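PDB 1VLI: spore coat polysaccharide biosynthesis protein spsE from Bacillus subtilis, which probably acts as an N-acylneuraminate-9-phosphate synthase-like enzyme of the sialic acid synthase family in making the spore coat polysaccharide. Local coordinates for residues G275-K278 against T279-E282; P290-E293 against K294-G297. One frame throughout, in Å; residues are numbered along the deposited sequence.

How the interactions relate
Both contacts are local, made within a turn or so of one continuous stretch, and they follow each other in series: interaction 1 lies on the long helix 266-285, interaction 2 at the start of the short helix 293-296 that comes next. Their centres are 18 Å apart and their nearest atoms about 9 Å, yet both pack on helix 232-239. Interaction 1 is partly buried and largely polar, with a salt bridge on one flank of a regular helix and a threonine hydroxyl turned back to the backbone. Interaction 2 is a surface contact, where a serine caps a helix beginning and a valine just ahead of the cap packs on two leucines.

Interaction 1: G275-K278 against T279-E282; sequences GIRK and TEAE
Four backbone bonds of the i to i+4 kind join G275-K278 to T279-E282, from T279 N to G275 O, E280 N to I276 O, A281 N to R277 O and E282 N to K278 O, the last at 2.8 Å, so the chain runs on as one alpha-helix. The carbonyl of G275 is gripped twice. Besides T279 N it receives T279 OG1 at 2.8 Å, the hydroxyl coming from above the carbonyl plane, 41° out of it. A chi1 of -63° sets OG1 beside the threonine's own backbone N, from where it turns back along the helix to this oxygen, a common way for a helical threonine to satisfy its hydroxyl. Further along the same helix, R277 and E280 lie side by side and join in an i to i+3 salt bridge, with R277 NH1 2.8 Å from E280 OE1. The carboxylate oxygen is met on its syn side and sits almost in the guanidinium plane, although the two flat groups are 38° apart. The same oxygen lies 3.3 Å from R277 CD and 3.6 Å from I276 CG2, and aliphatic carbons of both side chains thus approach it as well. K278 and E282 have opposite charges, but K278 NZ stays 5.0 Å from E282 OE2; it is K278 CE that comes nearer this oxygen, at 3.8 Å. Both ends of the salt bridge have further partners: R277 NH2 pairs with D59, R277 NH1 donates to V29 O, and E280 OE2 accepts from V29 N, so the pair is tied to the chain just before strand 30-36. In this TIM-barrel domain of the NeuB family, this part of helix 266-285 packs on helix 232-239 through I276 and T279, both on V238, and on strand 30-36 through I276 and R277, both on I31.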
ATOM      1  N   GLY A 275       2.783 -11.405  21.208  1.00 58.80           N
ATOM      2  CA  GLY A 275       1.456 -10.868  21.516  1.00 62.82           C
ATOM      3  C   GLY A 275       0.361 -11.399  20.588  1.00 63.84           C
ATOM      4  O   GLY A 275      -0.644 -11.956  21.056  1.00 62.95           O
ATOM      5  N   ILE A 276       0.565 -11.235  19.275  1.00 64.00           N
ATOM      6  CA  ILE A 276      -0.397 -11.687  18.255  1.00 62.81           C
ATOM      7  C   ILE A 276      -0.686 -13.182  18.374  1.00 62.49           C
ATOM      8  O   ILE A 276      -1.847 -13.595  18.306  1.00 65.74           O
ATOM      9  CB  ILE A 276       0.108 -11.356  16.816  1.00 61.69           C
ATOM     10  CG1 ILE A 276      -0.113  -9.886  16.494  1.00 61.88           C
ATOM     11  CG2 ILE A 276      -0.620 -12.188  15.764  1.00 58.80           C
ATOM     12  CD1 ILE A 276       0.948  -9.309  15.577  1.00 57.46           C
ATOM     13  N   ARG A 277       0.362 -13.978  18.552  1.00 58.63           N
ATOM     14  CA  ARG A 277       0.236 -15.414  18.480  1.00 57.90           C
ATOM     15  C   ARG A 277      -0.458 -15.959  19.709  1.00 57.51           C
ATOM     16  O   ARG A 277      -1.143 -16.978  19.637  1.00 57.66           O
ATOM     17  CB  ARG A 277       1.619 -16.050  18.304  1.00 59.05           C
ATOM     18  CG  ARG A 277       2.247 -15.777  16.926  1.00 57.98           C
ATOM     19  CD  ARG A 277       1.606 -16.544  15.773  1.00 55.69           C
ATOM     20  NE  ARG A 277       2.251 -16.234  14.493  1.00 62.58           N
ATOM     21  CZ  ARG A 277       1.627 -15.745  13.423  1.00 63.23           C
ATOM     22  NH1 ARG A 277       0.311 -15.508  13.444  1.00 65.24           N
ATOM     23  NH2 ARG A 277       2.313 -15.498  12.322  1.00 52.66           N
ATOM     24  N   LYS A 278      -0.270 -15.274  20.835  1.00 57.91           N
ATOM     25  CA  LYS A 278      -0.909 -15.631  22.091  1.00 58.30           C
ATOM     26  C   LYS A 278      -2.382 -15.292  21.998  1.00 59.29           C
ATOM     27  O   LYS A 278      -3.233 -16.105  22.387  1.00 61.91           O
ATOM     28  CB  LYS A 278      -0.253 -14.877  23.255  1.00 59.19           C
ATOM     29  CG  LYS A 278      -1.007 -14.941  24.596  1.00 61.56           C
ATOM     30  CD  LYS A 278      -0.345 -13.978  25.574  1.00 66.27           C
ATOM     31  CE  LYS A 278      -0.324 -14.568  26.952  1.00 71.30           C
ATOM     32  NZ  LYS A 278       0.811 -15.547  26.995  1.00 86.67           N
ATOM     33  N   THR A 279      -2.673 -14.093  21.491  1.00 56.19           N
ATOM     34  CA  THR A 279      -4.027 -13.627  21.307  1.00 56.62           C
ATOM     35  C   THR A 279      -4.771 -14.605  20.418  1.00 59.45           C
ATOM     36  O   THR A 279      -5.962 -14.839  20.632  1.00 60.85           O
ATOM     37  CB  THR A 279      -4.012 -12.245  20.654  1.00 57.59           C
ATOM     38  OG1 THR A 279      -3.371 -11.323  21.539  1.00 58.12           O
ATOM     39  CG2 THR A 279      -5.433 -11.674  20.480  1.00 58.15           C
ATOM     40  N   GLU A 280      -4.072 -15.200  19.439  1.00 61.38           N
ATOM     41  CA  GLU A 280      -4.739 -16.105  18.487  1.00 61.68           C
ATOM     42  C   GLU A 280      -5.170 -17.381  19.174  1.00 61.69           C
ATOM     43  O   GLU A 280      -6.284 -17.865  18.947  1.00 58.78           O
ATOM     44  CB  GLU A 280      -3.836 -16.461  17.311  1.00 61.22           C
ATOM     45  CG  GLU A 280      -3.847 -15.478  16.143  1.00 58.46           C
ATOM     46  CD  GLU A 280      -2.757 -15.797  15.125  1.00 63.19           C
ATOM     47  OE1 GLU A 280      -1.562 -15.670  15.458  1.00 67.51           O
ATOM     48  OE2 GLU A 280      -3.091 -16.173  13.982  1.00 69.82           O
ATOM     49  N   ALA A 281      -4.264 -17.905  20.005  1.00 62.23           N
ATOM     50  CA  ALA A 281      -4.462 -19.141  20.757  1.00 63.54           C
ATOM     51  C   ALA A 281      -5.464 -18.965  21.918  1.00 63.67           C
ATOM     52  O   ALA A 281      -6.170 -19.967  22.338  1.00 63.07           O
ATOM     53  CB  ALA A 281      -3.099 -19.685  21.279  1.00 61.02           C
ATOM     54  N   GLU A 282      -5.498 -17.709  22.444  1.00 63.84           N
ATOM     55  CA  GLU A 282      -6.486 -17.353  23.470  1.00 63.39           C
ATOM     56  C   GLU A 282      -7.864 -17.391  22.861  1.00 62.23           C
ATOM     57  O   GLU A 282      -8.824 -17.839  23.499  1.00 64.59           O
ATOM     58  CB  GLU A 282      -6.200 -15.962  24.033  1.00 61.66           C
ATOM     59  CG  GLU A 282      -5.124 -16.065  25.270  1.00 70.16           C
ATOM     60  CD  GLU A 282      -4.817 -14.625  25.747  1.00 65.77           C
ATOM     61  OE1 GLU A 282      -5.252 -13.435  24.922  1.00 71.64           O
ATOM     62  OE2 GLU A 282      -4.121 -14.686  26.983  1.00 69.34           O
TER

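Interaction 2: P290-E293 against K294-G297; sequences PVSE and KLLG
With a chi1 of 78°, S292 holds OG between its own backbone N and carbonyl carbon, turned to L295 N, while V291 (chi1 166°) carries CG1 to the leucines beyond. The result is a serine N-cap on helix 293-296: S292 OG accepts from L295 N at 3.2 Å, with an N-H...O angle of 156°. Ahead of the cap, V291 CG1 lies 3.8 Å from L295 CB and equally far from L296 CD2, so one methyl spans two successive residues of the helix. The valine crosses L295 at about a right angle. L296 CD1 meanwhile lies 3.4 Å from V291 O, which places the leucine's two methyls against the carbonyl and the side chain of the same residue. Were L296 cut back to an alanine, both methyls would go, and V291 CG1 and V291 O would probably lose their packing on that side, with a gap opening toward L240. Outside the segment, V291 and L295 rest on A236 of helix 232-239, and L296 O accepts a bond from the hydroxyl of S207. Just past the helix, G297 takes up a positive phi, most readily adopted without a side chain, and G297 N donates to E293 O at 3.3 Å from above the carbonyl plane.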
ATOM      1  N   PRO A 290     -12.396  -7.644  25.657  1.00 70.97           N
ATOM      2  CA  PRO A 290     -12.991  -6.476  24.987  1.00 69.31           C
ATOM      3  C   PRO A 290     -11.912  -5.523  24.472  1.00 68.27           C
ATOM      4  O   PRO A 290     -10.732  -5.688  24.806  1.00 67.92           O
ATOM      5  CB  PRO A 290     -13.792  -5.798  26.109  1.00 70.51           C
ATOM      6  CG  PRO A 290     -13.912  -6.819  27.172  1.00 70.32           C
ATOM      7  CD  PRO A 290     -12.624  -7.591  27.108  1.00 68.85           C
ATOM      8  N   VAL A 291     -12.301  -4.547  23.649  1.00 66.95           N
ATOM      9  CA  VAL A 291     -11.353  -3.535  23.142  1.00 61.87           C
ATOM     10  C   VAL A 291     -11.864  -2.166  23.591  1.00 62.09           C
ATOM     11  O   VAL A 291     -13.055  -1.915  23.503  1.00 59.83           O
ATOM     12  CB  VAL A 291     -11.242  -3.592  21.598  1.00 60.65           C
ATOM     13  CG1 VAL A 291     -10.550  -2.352  21.047  1.00 49.05           C
ATOM     14  CG2 VAL A 291     -10.557  -4.877  21.158  1.00 54.63           C
ATOM     15  N   SER A 292     -10.960  -1.302  24.061  1.00 62.38           N
ATOM     16  CA  SER A 292     -11.315   0.013  24.610  1.00 63.48           C
ATOM     17  C   SER A 292     -12.086   0.941  23.651  1.00 65.20           C
ATOM     18  O   SER A 292     -11.975   0.837  22.427  1.00 64.06           O
ATOM     19  CB  SER A 292     -10.072   0.727  25.168  1.00 62.62           C
ATOM     20  OG  SER A 292      -9.263   1.296  24.149  1.00 65.88           O
ATOM     21  N   GLU A 293     -12.883   1.841  24.233  1.00 67.99           N
ATOM     22  CA  GLU A 293     -13.570   2.898  23.488  1.00 68.21           C
ATOM     23  C   GLU A 293     -12.597   3.703  22.648  1.00 66.76           C
ATOM     24  O   GLU A 293     -12.956   4.190  21.572  1.00 67.12           O
ATOM     25  CB  GLU A 293     -14.203   3.863  24.463  1.00 70.71           C
ATOM     26  CG  GLU A 293     -15.438   4.533  23.918  1.00 84.40           C
ATOM     27  CD  GLU A 293     -16.622   3.590  23.939  1.00 98.74           C
ATOM     28  OE1 GLU A 293     -16.734   2.759  22.999  1.00101.90           O
ATOM     29  OE2 GLU A 293     -17.426   3.680  24.901  1.00 97.77           O
ATOM     30  N   LYS A 294     -11.372   3.842  23.174  1.00 64.14           N
ATOM     31  CA  LYS A 294     -10.348   4.714  22.635  1.00 61.37           C
ATOM     32  C   LYS A 294      -9.828   4.080  21.360  1.00 59.75           C
ATOM     33  O   LYS A 294      -9.652   4.769  20.371  1.00 60.33           O
ATOM     34  CB  LYS A 294      -9.226   4.946  23.672  1.00 61.73           C
ATOM     35  CG  LYS A 294      -8.041   5.825  23.178  1.00 66.66           C
ATOM     36  CD  LYS A 294      -7.240   6.538  24.292  1.00 62.53           C
ATOM     37  CE  LYS A 294      -6.361   5.584  25.146  1.00 78.44           C
ATOM     38  NZ  LYS A 294      -5.123   5.043  24.469  1.00 73.81           N
ATOM     39  N   LEU A 295      -9.629   2.765  21.373  1.00 58.22           N
ATOM     40  CA  LEU A 295      -9.176   2.056  20.180  1.00 56.63           C
ATOM     41  C   LEU A 295     -10.292   1.789  19.176  1.00 57.10           C
ATOM     42  O   LEU A 295     -10.045   1.809  17.966  1.00 55.89           O
ATOM     43  CB  LEU A 295      -8.459   0.755  20.543  1.00 57.91           C
ATOM     44  CG  LEU A 295      -7.157   0.894  21.327  1.00 54.41           C
ATOM     45  CD1 LEU A 295      -6.773  -0.445  21.908  1.00 50.46           C
ATOM     46  CD2 LEU A 295      -6.032   1.488  20.468  1.00 56.91           C
ATOM     47  N   LEU A 296     -11.526   1.567  19.646  1.00 58.25           N
ATOM     48  CA  LEU A 296     -12.618   1.297  18.704  1.00 55.10           C
ATOM     49  C   LEU A 296     -12.893   2.473  17.769  1.00 55.90           C
ATOM     50  O   LEU A 296     -12.995   2.299  16.538  1.00 56.33           O
ATOM     51  CB  LEU A 296     -13.880   0.783  19.404  1.00 54.47           C
ATOM     52  CG  LEU A 296     -13.760  -0.673  19.910  1.00 52.77           C
ATOM     53  CD1 LEU A 296     -14.959  -1.101  20.750  1.00 54.39           C
ATOM     54  CD2 LEU A 296     -13.489  -1.712  18.799  1.00 41.83           C
ATOM     55  N   GLY A 297     -12.931   3.671  18.333  1.00 56.23           N
ATOM     56  CA  GLY A 297     -13.348   4.851  17.581  1.00 58.86           C
ATOM     57  C   GLY A 297     -14.676   4.646  16.862  1.00 63.21           C
ATOM     58  O   GLY A 297     -15.609   4.021  17.385  1.00 64.50           O
TER